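Putative methyltransferase protein (Bacteroides fragilis, PDB 5BP9) probably transfers a methyl group from S-adenosylmethionine to a substrate, and binds the cofactor product S-adenosyl-L-homocysteine. Local coordinates at residues Leu66-Ser71 with Ile227-Gln232. Numbering follows the deposited sequence. Where two conformers were deposited one is given.
Sequences LRVFSS and IDFRMQ. With ETE (2-{2-[2-2-(methoxy-ethoxy)-ethoxy]-ethoxy}-ethanol), chain B.
Phe69 and Arg230 face each other in an antiparallel hydrogen-bonded pair, as do Arg67 and Gln232. Phe69 N donates to Arg230 O at 2.8 Å, almost straight at 175°. On the same face of the sheet, Phe69 CB sits over the centre of the Arg230 guanidinium, 3.6 Å from Arg230 CZ. Arg230 CG lies between the backbone N and carbonyl carbon (chi1 63°), which brings the extended side chain back across Phe69. A water joins Arg230 NH2 to Ser70 O. Nearby, Gln232 OE1 lies over one face of the Arg67 guanidinium without a hydrogen bond; Arg67 NE forms a salt bridge with Glu75, and Gln232 NE2 donates to Lys234 O.

Asp228 OD1 accepts from Ser71 N at 3.0 Å. In one of its two conformers Ser71 OG also reaches Asp228 OD2, at its syn lone pair. Ser70 OG donates to Asp228 O at 2.8 Å.

Val68, Phe229 and Met231 pack on the other face. In one Val68 conformer, CG1 meets Phe229 CD1 at 3.5 Å. The Phe229 ring is sandwiched between Ile227 CG2 and C15 of the bound glycol ether, and Met231 CE touches C13 of that ether at 3.6 Å. These two central strands of a four-stranded antiparallel sheet roof the pocket beside S-adenosyl-L-homocysteine, consistent with a lid on a class I methyltransferase fold.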
loop_
_atom_site.group_PDB
_atom_site.type_symbol
_atom_site.label_atom_id
_atom_site.label_comp_id
_atom_site.label_asym_id
_atom_site.label_seq_id
_atom_site.Cartn_x
_atom_site.Cartn_y
_atom_site.Cartn_z
ATOM N N LEU A 66 7.232 -13.393 10.146
ATOM C CA LEU A 66 5.886 -12.961 9.785
ATOM C C LEU A 66 5.393 -13.890 8.682
ATOM O O LEU A 66 5.869 -13.835 7.564
ATOM C CB LEU A 66 5.889 -11.489 9.348
ATOM C CG LEU A 66 4.550 -10.902 8.901
ATOM C CD1 LEU A 66 3.485 -10.997 10.008
ATOM C CD2 LEU A 66 4.785 -9.467 8.435
ATOM N N ARG A 67 4.390 -14.693 9.005
ATOM C CA ARG A 67 3.905 -15.755 8.128
ATOM C C ARG A 67 2.684 -15.248 7.358
ATOM O O ARG A 67 1.837 -14.552 7.945
ATOM C CB ARG A 67 3.546 -16.990 8.943
ATOM C CG ARG A 67 4.742 -17.548 9.723
ATOM C CD ARG A 67 4.362 -18.531 10.812
ATOM N NE ARG A 67 3.817 -19.766 10.258
ATOM C CZ ARG A 67 3.292 -20.747 10.996
ATOM N NH1 ARG A 67 3.220 -20.631 12.324
ATOM N NH2 ARG A 67 2.808 -21.830 10.394
ATOM N N VAL A 68 2.592 -15.643 6.077
ATOM C CA VAL A 68 1.506 -15.211 5.186
ATOM C C VAL A 68 0.862 -16.422 4.544
ATOM O O VAL A 68 1.551 -17.232 3.912
ATOM C CB VAL A 68 2.003 -14.308 4.039
ATOM C CG1 VAL A 68 0.835 -13.701 3.274
ATOM C CG2 VAL A 68 2.870 -13.189 4.561
ATOM N N PHE A 69 -0.451 -16.520 4.710
ATOM C CA PHE A 69 -1.273 -17.589 4.151
ATOM C C PHE A 69 -2.208 -16.998 3.097
ATOM O O PHE A 69 -2.488 -15.811 3.110
ATOM C CB PHE A 69 -2.096 -18.285 5.235
ATOM C CG PHE A 69 -1.295 -18.883 6.358
ATOM C CD1 PHE A 69 -0.919 -18.113 7.445
ATOM C CD2 PHE A 69 -1.017 -20.241 6.377
ATOM C CE1 PHE A 69 -0.205 -18.655 8.499
ATOM C CE2 PHE A 69 -0.328 -20.792 7.441
ATOM C CZ PHE A 69 0.098 -19.987 8.485
ATOM N N SER A 70 -2.717 -17.847 2.205
ATOM C CA SER A 70 -3.604 -17.409 1.141
ATOM C C SER A 70 -4.445 -18.563 0.653
ATOM O O SER A 70 -4.002 -19.709 0.708
ATOM C CB SER A 70 -2.744 -16.903 -0.009
ATOM O OG SER A 70 -3.478 -16.618 -1.171
ATOM N N SER A 71 -5.637 -18.262 0.139
ATOM C CA SER A 71 -6.427 -19.324 -0.501
ATOM C C SER A 71 -5.842 -19.737 -1.866
ATOM O O SER A 71 -6.144 -20.831 -2.338
ATOM C CB SER A 71 -7.895 -18.926 -0.648
ATOM O OG SER A 71 -8.067 -18.010 -1.698
ATOM N N ILE A 227 -6.592 -11.366 -4.945
ATOM C CA ILE A 227 -5.960 -12.360 -4.060
ATOM C C ILE A 227 -6.498 -12.114 -2.648
ATOM O O ILE A 227 -6.929 -11.022 -2.312
ATOM C CB ILE A 227 -4.400 -12.164 -4.068
ATOM C CG1 ILE A 227 -3.845 -12.286 -5.486
ATOM C CG2 ILE A 227 -3.657 -13.153 -3.167
ATOM C CD1 ILE A 227 -4.272 -13.540 -6.195
ATOM N N ASP A 228 -6.454 -13.135 -1.814
ATOM C CA ASP A 228 -6.634 -12.958 -0.388
ATOM C C ASP A 228 -5.451 -13.489 0.376
ATOM O O ASP A 228 -4.775 -14.439 -0.043
ATOM C CB ASP A 228 -7.909 -13.604 0.107
ATOM C CG ASP A 228 -7.929 -15.085 -0.131
ATOM O OD1 ASP A 228 -7.364 -15.859 0.683
ATOM O OD2 ASP A 228 -8.482 -15.463 -1.176
ATOM N N PHE A 229 -5.214 -12.843 1.499
ATOM C CA PHE A 229 -4.129 -13.191 2.402
ATOM C C PHE A 229 -4.611 -13.180 3.856
ATOM O O PHE A 229 -5.639 -12.622 4.181
ATOM C CB PHE A 229 -2.981 -12.193 2.261
ATOM C CG PHE A 229 -2.231 -12.277 0.962
ATOM C CD1 PHE A 229 -1.459 -13.391 0.666
ATOM C CD2 PHE A 229 -2.205 -11.217 0.092
ATOM C CE1 PHE A 229 -0.711 -13.461 -0.479
ATOM C CE2 PHE A 229 -1.461 -11.280 -1.065
ATOM C CZ PHE A 229 -0.719 -12.400 -1.358
ATOM N N ARG A 230 -3.797 -13.770 4.729
ATOM C CA ARG A 230 -3.969 -13.670 6.171
ATOM C C ARG A 230 -2.587 -13.874 6.773
ATOM O O ARG A 230 -1.820 -14.675 6.277
ATOM C CB ARG A 230 -5.006 -14.680 6.721
ATOM C CG ARG A 230 -4.655 -16.114 6.534
ATOM C CD ARG A 230 -5.808 -17.020 6.927
ATOM N NE ARG A 230 -5.476 -18.426 6.704
ATOM C CZ ARG A 230 -5.548 -19.076 5.534
ATOM N NH1 ARG A 230 -5.932 -18.459 4.393
ATOM N NH2 ARG A 230 -5.224 -20.372 5.501
HETATM N N MSE A 231 -2.284 -13.139 7.831
HETATM C CA MSE A 231 -0.938 -13.164 8.425
HETATM C C MSE A 231 -0.981 -13.638 9.842
HETATM O O MSE A 231 -2.011 -13.528 10.551
HETATM C CB MSE A 231 -0.308 -11.775 8.334
HETATM C CG MSE A 231 -0.025 -11.417 6.874
HETATM SE SE MSE A 231 0.822 -9.638 6.758
HETATM C CE MSE A 231 -0.664 -8.521 7.392
ATOM N N GLN A 232 0.135 -14.245 10.244
ATOM C CA GLN A 232 0.324 -14.723 11.613
ATOM C C GLN A 232 1.726 -14.332 12.085
ATOM O O GLN A 232 2.668 -14.467 11.334
ATOM C CB GLN A 232 0.139 -16.240 11.699
ATOM C CG GLN A 232 0.443 -16.806 13.086
ATOM C CD GLN A 232 0.442 -18.302 13.139
ATOM O OE1 GLN A 232 0.162 -18.976 12.161
ATOM N NE2 GLN A 232 0.788 -18.835 14.297
HETATM O OH2 ETE B . -6.073 -5.405 6.400
HETATM C C12 ETE B . -4.736 -5.795 6.700
HETATM C C22 ETE B . -3.947 -5.574 5.425
HETATM O OH3 ETE B . -2.563 -5.825 5.636
HETATM C C13 ETE B . -0.508 -6.415 4.523
HETATM C C23 ETE B . -1.829 -5.668 4.422
HETATM O OH4 ETE B . 0.225 -6.287 3.303
HETATM C C14 ETE B . 0.256 -8.313 2.019
HETATM C C24 ETE B . 1.037 -7.415 2.968
HETATM O OH5 ETE B . 0.894 -9.582 1.904
HETATM C C15 ETE B . 2.218 -10.879 0.336
HETATM C C25 ETE B . 2.073 -9.561 1.087
HETATM O OH6 ETE B . 3.604 -11.216 0.221
HETATM C C26 ETE B . 3.854 -12.618 0.131
HETATM O O HOH W 1 1.480 -21.880 14.997
HETATM O O HOH W 2 -4.783 -21.339 2.996
#